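Local atomic coordinates of SaTIE-TED (Staphylococcus aureus, PDB entry 6FX6), a protein that is of unknown function but, as a thioester domain of an LPXTG surface protein, probably attaches covalently to host targets as related domains do. Residues I20-A24 against K25-N29; D91-D94 against E95-I98; K70-A73 against L74-L78. All blocks are in the same frame, centred on the assembly; numbering follows the deposited sequence.

All three contacts are local, each made within one continuous run of chain, and none is fully buried. Contact 1 is a partly buried hairpin whose first arm, strand 20-24, belongs to the large antiparallel sheet. Contacts 2 and 3 start successive helices, 94-107 and 72-87, and differ in depth: contact 2 is partly buried and turns Tyr-97 and Ile-98 into the protein, whereas contact 3 lies at the surface. The chemistry follows the place. A serine backed by an aspartate caps helix 94-107, and a lone aspartate caps helix 72-87. Arg-27 of contact 1 meets Tyr-22, Phe-30 and acetate; Asp-91 of contact 2 reaches helix 121-134; Arg-75 of contact 3 turns back to carbonyls just before its helix.

Contact 1 (I20-A24 against K25-N29); sequences IVYSA and KDREN. With ACT (acetate ion), chain D; ACT (acetate ion), chain E.
Tyr-22 and Arg-27 meet obliquely across a tight beta hairpin, in which a type II' turn from Ala-24 to Arg-27 reverses strand 20-24. The tyrosine ring and the guanidinium are steeply inclined to one another, their planes 72° apart, so they do not stack. Instead Arg-27 turns an edge to the phenol: NH1 donates to Tyr-22 OH at 2.8 Å, with the oxygen close to the guanidinium plane. Farther back along the side chain, Arg-27 CD lies 3.7 Å from Tyr-22 CZ. A bend at chi3 (-77°) swings the guanidinium round to bring NH1 to the hydroxyl. Tyr-22 OH in turn hydrogen-bonds to the carbonyl oxygen of Pro-50; a phenol suits this place because its one oxygen can accept from the arginine and donate to the carbonyl. Trp-105 meets the tyrosine ring, and Phe-30 makes a cation-pi contact with Arg-27. Two acetate ions, probably from the crystallisation liquor, take up other guanidinium N-H groups: Arg-27 NH1 donates to OXT of one at 3.0 Å, and NH2 makes a weak, long bond to O of the other.

At the turn, Ala-24 N donates to Arg-27 O (2.8 Å), and the small alanine side chain rests beside Pro-50. Lys-25 has a positive phi of 59°, as the first central residue of a type II' turn requires, and its long side chain leads away from the strand. Past Arg-27 the chain turns a corner at Asn-29, and a side chain takes over the pairing. Ser-23 OG, which is also hydrogen-bonded to His-113, accepts a nearly straight bond from Asn-29 N at 2.9 Å. Beyond it, Val-21 CG1 touches Asn-29 CA at 4.1 Å.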
loop_
_atom_site.group_PDB
_atom_site.type_symbol
_atom_site.label_atom_id
_atom_site.label_comp_id
_atom_site.label_asym_id
_atom_site.label_seq_id
_atom_site.Cartn_x
_atom_site.Cartn_y
_atom_site.Cartn_z
ATOM N N ILE A 20 -6.207 2.415 23.722
ATOM C CA ILE A 20 -5.858 1.017 23.992
ATOM C C ILE A 20 -5.031 0.871 25.264
ATOM O O ILE A 20 -4.391 1.824 25.723
ATOM C CB ILE A 20 -5.041 0.380 22.843
ATOM C CG1 ILE A 20 -3.821 1.248 22.485
ATOM C CG2 ILE A 20 -5.917 0.149 21.622
ATOM C CD1 ILE A 20 -2.903 0.630 21.451
ATOM N N VAL A 21 -5.069 -0.331 25.829
ATOM C CA VAL A 21 -4.081 -0.775 26.800
ATOM C C VAL A 21 -3.356 -1.932 26.113
ATOM O O VAL A 21 -3.980 -2.956 25.812
ATOM C CB VAL A 21 -4.725 -1.237 28.121
ATOM C CG1 VAL A 21 -3.663 -1.777 29.077
ATOM C CG2 VAL A 21 -5.501 -0.089 28.757
ATOM N N TYR A 22 -2.058 -1.762 25.858
ATOM C CA TYR A 22 -1.296 -2.743 25.086
ATOM C C TYR A 22 0.086 -3.025 25.647
ATOM O O TYR A 22 0.619 -2.260 26.450
ATOM C CB TYR A 22 -1.181 -2.289 23.629
ATOM C CG TYR A 22 -0.089 -1.281 23.349
ATOM C CD1 TYR A 22 -0.241 0.058 23.701
ATOM C CD2 TYR A 22 1.090 -1.662 22.709
ATOM C CE1 TYR A 22 0.754 0.990 23.438
ATOM C CE2 TYR A 22 2.093 -0.741 22.435
ATOM C CZ TYR A 22 1.923 0.586 22.800
ATOM O OH TYR A 22 2.919 1.503 22.525
ATOM N N SER A 23 0.649 -4.143 25.190
ATOM C CA SER A 23 2.012 -4.552 25.506
ATOM C C SER A 23 2.777 -4.827 24.210
ATOM O O SER A 23 2.211 -5.316 23.233
ATOM C CB SER A 23 2.004 -5.797 26.393
ATOM O OG SER A 23 1.422 -5.507 27.649
ATOM N N ALA A 24 4.061 -4.485 24.215
ATOM C CA ALA A 24 4.940 -4.688 23.072
ATOM C C ALA A 24 6.385 -4.616 23.554
ATOM O O ALA A 24 6.832 -3.553 23.978
ATOM C CB ALA A 24 4.678 -3.630 22.016
ATOM N N LYS A 25 7.092 -5.751 23.516
ATOM C CA LYS A 25 8.457 -5.864 24.056
ATOM C C LYS A 25 8.483 -5.510 25.561
ATOM O O LYS A 25 7.604 -5.961 26.293
ATOM C CB LYS A 25 9.454 -5.029 23.229
ATOM C CG LYS A 25 9.579 -5.420 21.766
ATOM C CD LYS A 25 10.982 -5.092 21.268
ATOM C CE LYS A 25 11.077 -5.040 19.756
ATOM N NZ LYS A 25 12.458 -4.648 19.362
ATOM N N ASP A 26 9.477 -4.738 26.020
ATOM C CA ASP A 26 9.545 -4.254 27.411
ATOM C C ASP A 26 8.344 -3.399 27.852
ATOM O O ASP A 26 7.944 -3.457 29.014
ATOM C CB ASP A 26 10.858 -3.480 27.660
ATOM C CG ASP A 26 11.024 -2.268 26.742
ATOM O OD1 ASP A 26 10.788 -2.401 25.518
ATOM O OD2 ASP A 26 11.402 -1.186 27.245
ATOM N N ARG A 27 7.779 -2.615 26.933
ATOM C CA ARG A 27 6.573 -1.830 27.218
ATOM C C ARG A 27 5.398 -2.764 27.521
ATOM O O ARG A 27 4.898 -3.442 26.625
ATOM C CB ARG A 27 6.238 -0.912 26.035
ATOM C CG ARG A 27 5.004 -0.046 26.230
ATOM C CD ARG A 27 4.815 0.931 25.080
ATOM N NE ARG A 27 5.729 2.068 25.180
ATOM C CZ ARG A 27 5.642 3.194 24.469
ATOM N NH1 ARG A 27 4.669 3.381 23.570
ATOM N NH2 ARG A 27 6.541 4.156 24.662
ATOM N N GLU A 28 4.990 -2.802 28.791
ATOM C CA GLU A 28 3.905 -3.662 29.270
ATOM C C GLU A 28 2.753 -2.810 29.803
ATOM O O GLU A 28 2.985 -1.836 30.528
ATOM C CB GLU A 28 4.409 -4.579 30.390
ATOM C CG GLU A 28 5.333 -5.699 29.930
ATOM C CD GLU A 28 5.966 -6.469 31.082
ATOM O OE1 GLU A 28 6.219 -5.870 32.153
ATOM O OE2 GLU A 28 6.230 -7.681 30.914
ATOM N N ASN A 29 1.524 -3.186 29.437
ATOM C CA ASN A 29 0.291 -2.558 29.941
ATOM C C ASN A 29 0.348 -1.025 29.926
ATOM O O ASN A 29 0.112 -0.359 30.940
ATOM C CB ASN A 29 -0.038 -3.104 31.333
ATOM C CG ASN A 29 -0.371 -4.583 31.306
ATOM O OD1 ASN A 29 -1.341 -4.996 30.672
ATOM N ND2 ASN A 29 0.434 -5.391 31.988
HETATM C C ACT D . 8.456 2.603 28.350
HETATM O O ACT D . 8.633 2.915 27.154
HETATM O OXT ACT D . 9.140 3.089 29.277
HETATM C CH3 ACT D . 7.387 1.609 28.682
HETATM C C ACT E . 3.982 7.535 22.841
HETATM O O ACT E . 3.033 7.722 22.050
HETATM O OXT ACT E . 4.340 6.386 23.181
HETATM C CH3 ACT E . 4.711 8.725 23.394
#

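Contact 2 (D91-D94 against E95-I98); sequences DQSD and EQYI
The carboxylate of Asp-91 has Gln-96 above its plane, with Gln-96 CG 3.4 Å from Asp-91 CG, just before helix 94-107, whose N-cap is Ser-93. The carboxylate and the glutamine amide are inclined by 43° and meet through the methylene. Their polar ends go to other partners: Asp-91 OD2 forms a salt bridge with Arg-124, and Gln-96 NE2 hydrogen-bonds to Gly-85 O. The other carboxylate oxygen, OD1, is gripped twice from the same face of its plane. Ser-93 N donates to Asp-91 OD1 at 2.9 Å, closing an Asx turn, and Ser-93 OG donates to it at 2.8 Å.

Donating to Asp-91 OD1 leaves the hydroxyl's lone pairs for another donor, and Ser-93 OG accepts from Gln-96 N at 3.2 Å. This is the capping bond, reached because OG sits between the backbone N and the carbonyl carbon (chi1 66°). A short hydroxyl suits a cap that must both give and accept, and Asp-91 acts as the second shell that fixes its rotation. Glu-95 bends back so that OE1 lies 3.6 Å from Ser-93 CB, while its OE2 pairs with Lys-15; its negative charge, like that of Asp-94, probably interacts favourably with the helix N-terminus.

One turn on, the ring of Tyr-97 stacks with Phe-46 and meets Tyr-86 edge-to-face, and its hydroxyl bonds to Ala-45 O and Phe-38 N. The first regular helical bonds start here: Tyr-97 N to Ser-93 O, and Ile-98 N to Asp-94 O at 3.0 Å.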
loop_
_atom_site.group_PDB
_atom_site.type_symbol
_atom_site.label_atom_id
_atom_site.label_comp_id
_atom_site.label_asym_id
_atom_site.label_seq_id
_atom_site.Cartn_x
_atom_site.Cartn_y
_atom_site.Cartn_z
ATOM N N ASP A 91 -11.961 6.383 3.670
ATOM C CA ASP A 91 -12.091 6.892 5.036
ATOM C C ASP A 91 -10.731 7.412 5.535
ATOM O O ASP A 91 -9.805 6.633 5.754
ATOM C CB ASP A 91 -12.628 5.764 5.939
ATOM C CG ASP A 91 -12.953 6.223 7.365
ATOM O OD1 ASP A 91 -12.712 7.394 7.714
ATOM O OD2 ASP A 91 -13.465 5.389 8.145
ATOM N N GLN A 92 -10.637 8.730 5.716
ATOM C CA GLN A 92 -9.441 9.385 6.260
ATOM C C GLN A 92 -9.578 9.742 7.752
ATOM O O GLN A 92 -8.799 10.552 8.270
ATOM C CB GLN A 92 -9.134 10.653 5.450
ATOM C CG GLN A 92 -8.749 10.391 4.001
ATOM C CD GLN A 92 -7.429 9.657 3.888
ATOM O OE1 GLN A 92 -6.396 10.150 4.333
ATOM N NE2 GLN A 92 -7.460 8.468 3.313
ATOM N N SER A 93 -10.539 9.127 8.448
ATOM C CA SER A 93 -10.805 9.465 9.842
ATOM C C SER A 93 -9.634 9.101 10.741
ATOM O O SER A 93 -8.841 8.214 10.425
ATOM C CB SER A 93 -12.073 8.772 10.365
ATOM O OG SER A 93 -11.927 7.360 10.433
ATOM N N ASP A 94 -9.548 9.809 11.861
ATOM C CA ASP A 94 -8.616 9.485 12.942
ATOM C C ASP A 94 -8.715 8.012 13.341
ATOM O O ASP A 94 -7.708 7.373 13.605
ATOM C CB ASP A 94 -8.902 10.364 14.168
ATOM C CG ASP A 94 -8.580 11.844 13.937
ATOM O OD1 ASP A 94 -7.852 12.186 12.971
ATOM O OD2 ASP A 94 -9.057 12.672 14.744
ATOM N N GLU A 95 -9.930 7.480 13.356
ATOM C CA GLU A 95 -10.161 6.077 13.679
ATOM C C GLU A 95 -9.506 5.129 12.656
ATOM O O GLU A 95 -8.903 4.137 13.053
ATOM C CB GLU A 95 -11.668 5.784 13.814
ATOM C CG GLU A 95 -12.328 6.377 15.062
ATOM C CD GLU A 95 -12.664 7.867 14.965
ATOM O OE1 GLU A 95 -12.446 8.485 13.896
ATOM O OE2 GLU A 95 -13.146 8.431 15.973
ATOM N N GLN A 96 -9.608 5.436 11.360
ATOM C CA GLN A 96 -8.930 4.629 10.322
ATOM C C GLN A 96 -7.418 4.671 10.449
ATOM O O GLN A 96 -6.766 3.633 10.335
ATOM C CB GLN A 96 -9.288 5.056 8.884
ATOM C CG GLN A 96 -10.330 4.213 8.172
ATOM C CD GLN A 96 -10.053 2.721 8.159
ATOM O OE1 GLN A 96 -10.803 1.945 8.738
ATOM N NE2 GLN A 96 -8.998 2.313 7.478
ATOM N N TYR A 97 -6.864 5.869 10.637
ATOM C CA TYR A 97 -5.424 6.012 10.864
ATOM C C TYR A 97 -4.964 5.160 12.041
ATOM O O TYR A 97 -3.962 4.456 11.944
ATOM C CB TYR A 97 -5.010 7.467 11.108
ATOM C CG TYR A 97 -3.527 7.578 11.351
ATOM C CD1 TYR A 97 -2.632 7.727 10.293
ATOM C CD2 TYR A 97 -3.010 7.471 12.637
ATOM C CE1 TYR A 97 -1.264 7.797 10.521
ATOM C CE2 TYR A 97 -1.650 7.531 12.873
ATOM C CZ TYR A 97 -0.778 7.695 11.820
ATOM O OH TYR A 97 0.571 7.764 12.083
ATOM N N ILE A 98 -5.687 5.254 13.152
ATOM C CA ILE A 98 -5.362 4.493 14.363
ATOM C C ILE A 98 -5.447 2.995 14.092
ATOM O O ILE A 98 -4.544 2.244 14.471
ATOM C CB ILE A 98 -6.276 4.886 15.549
ATOM C CG1 ILE A 98 -5.896 6.275 16.047
ATOM C CG2 ILE A 98 -6.152 3.894 16.701
ATOM C CD1 ILE A 98 -6.877 6.882 17.028
#

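Contact 3 (K70-A73 against L74-L78); sequences KDQA and LRNKL
Gln-72 lies over the guanidinium of Arg-75: its CA covers one face near the rim, 3.5 Å above the plane, and its CB and CG flank NH2, with Gln-72 CG 3.4 Å from Arg-75 NH2. The glutamine chain continues extended past the guanidinium, the amide and guanidinium planes 31° apart. Arg-75 bends at chi3 (-48°) to fold back over the start of its own helix. There NH1 hydrogen-bonds to Phe-69 O, and Arg-75 NH1 makes a weak, poorly angled bond to Lys-70 O at 2.7 Å. A long, branched donor is well suited to this, since it can gather carbonyls from the preceding loop.

The side chains of Asp-71 and Leu-74 cross at about a right angle, with Leu-74 CB 3.6 Å from Asp-71 OD2, and Leu-74 also touches Phe-69. Farther along, Leu-78 is buried against Ile-104 of helix 94-107. Ordinary helical bonds run from Arg-75 N to Asp-71 O (3.1 Å) and from Asn-76 N to Gln-72 O (2.7 Å). Asp-71 also turns its carboxylate back to the first turn of the helix: OD2 accepts from Leu-74 N at 3.1 Å, on the anti side, and its negative charge would suit the helix dipole. This is a classic aspartate N-cap, opening helix 72-87 of the thioester domain.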
loop_
_atom_site.group_PDB
_atom_site.type_symbol
_atom_site.label_atom_id
_atom_site.label_comp_id
_atom_site.label_asym_id
_atom_site.label_seq_id
_atom_site.Cartn_x
_atom_site.Cartn_y
_atom_site.Cartn_z
ATOM N N LYS A 70 14.681 -7.161 7.153
ATOM C CA LYS A 70 15.222 -8.004 6.086
ATOM C C LYS A 70 14.126 -8.713 5.283
ATOM O O LYS A 70 14.200 -8.768 4.054
ATOM C CB LYS A 70 16.181 -9.051 6.664
ATOM C CG LYS A 70 17.485 -8.480 7.199
ATOM C CD LYS A 70 18.443 -9.590 7.621
ATOM C CE LYS A 70 19.895 -9.247 7.322
ATOM N NZ LYS A 70 20.783 -10.436 7.472
ATOM N N ASP A 71 13.123 -9.248 5.982
ATOM C CA ASP A 71 12.063 -10.062 5.364
ATOM C C ASP A 71 11.194 -9.236 4.405
ATOM O O ASP A 71 10.497 -8.305 4.828
ATOM C CB ASP A 71 11.188 -10.712 6.449
ATOM C CG ASP A 71 10.285 -11.809 5.904
ATOM O OD1 ASP A 71 10.788 -12.925 5.633
ATOM O OD2 ASP A 71 9.069 -11.565 5.759
ATOM N N GLN A 72 11.244 -9.585 3.119
ATOM C CA GLN A 72 10.550 -8.830 2.068
ATOM C C GLN A 72 9.026 -8.961 2.145
ATOM O O GLN A 72 8.315 -7.994 1.877
ATOM C CB GLN A 72 11.058 -9.243 0.674
ATOM C CG GLN A 72 10.474 -8.414 -0.471
ATOM C CD GLN A 72 11.273 -8.482 -1.763
ATOM O OE1 GLN A 72 12.132 -9.347 -1.950
ATOM N NE2 GLN A 72 10.983 -7.559 -2.671
ATOM N N ALA A 73 8.529 -10.144 2.506
ATOM C CA ALA A 73 7.087 -10.362 2.681
ATOM C C ALA A 73 6.503 -9.447 3.759
ATOM O O ALA A 73 5.393 -8.936 3.603
ATOM C CB ALA A 73 6.796 -11.821 3.009
ATOM N N LEU A 74 7.257 -9.244 4.840
ATOM C CA LEU A 74 6.889 -8.284 5.884
ATOM C C LEU A 74 6.917 -6.848 5.348
ATOM O O LEU A 74 5.948 -6.110 5.523
ATOM C CB LEU A 74 7.815 -8.423 7.103
ATOM C CG LEU A 74 7.599 -7.477 8.293
ATOM C CD1 LEU A 74 6.164 -7.531 8.798
ATOM C CD2 LEU A 74 8.571 -7.810 9.416
ATOM N N ARG A 75 8.017 -6.465 4.694
ATOM C CA ARG A 75 8.129 -5.134 4.073
ATOM C C ARG A 75 6.978 -4.858 3.112
ATOM O O ARG A 75 6.401 -3.772 3.132
ATOM C CB ARG A 75 9.447 -4.968 3.313
ATOM C CG ARG A 75 10.663 -4.691 4.183
ATOM C CD ARG A 75 11.767 -4.013 3.378
ATOM N NE ARG A 75 12.026 -4.675 2.096
ATOM C CZ ARG A 75 12.727 -5.799 1.926
ATOM N NH1 ARG A 75 13.275 -6.444 2.959
ATOM N NH2 ARG A 75 12.881 -6.296 0.700
ATOM N N ASN A 76 6.663 -5.848 2.278
ATOM C CA ASN A 76 5.502 -5.786 1.383
ATOM C C ASN A 76 4.220 -5.585 2.160
ATOM O O ASN A 76 3.479 -4.654 1.879
ATOM C CB ASN A 76 5.374 -7.055 0.518
ATOM C CG ASN A 76 6.031 -6.908 -0.841
ATOM O OD1 ASN A 76 6.936 -7.668 -1.192
ATOM N ND2 ASN A 76 5.569 -5.930 -1.620
ATOM N N LYS A 77 3.977 -6.437 3.154
ATOM C CA LYS A 77 2.732 -6.365 3.928
ATOM C C LYS A 77 2.571 -5.015 4.641
ATOM O O LYS A 77 1.488 -4.431 4.619
ATOM C CB LYS A 77 2.618 -7.529 4.921
ATOM C CG LYS A 77 1.186 -7.819 5.352
ATOM C CD LYS A 77 1.005 -9.259 5.822
ATOM C CE LYS A 77 -0.469 -9.623 5.951
ATOM N NZ LYS A 77 -0.672 -11.084 6.168
ATOM N N LEU A 78 3.650 -4.511 5.237
ATOM C CA LEU A 78 3.613 -3.206 5.909
ATOM C C LEU A 78 3.206 -2.066 4.961
ATOM O O LEU A 78 2.442 -1.185 5.358
ATOM C CB LEU A 78 4.957 -2.885 6.567
ATOM C CG LEU A 78 5.346 -3.772 7.759
ATOM C CD1 LEU A 78 6.831 -3.647 8.049
ATOM C CD2 LEU A 78 4.535 -3.432 8.997
#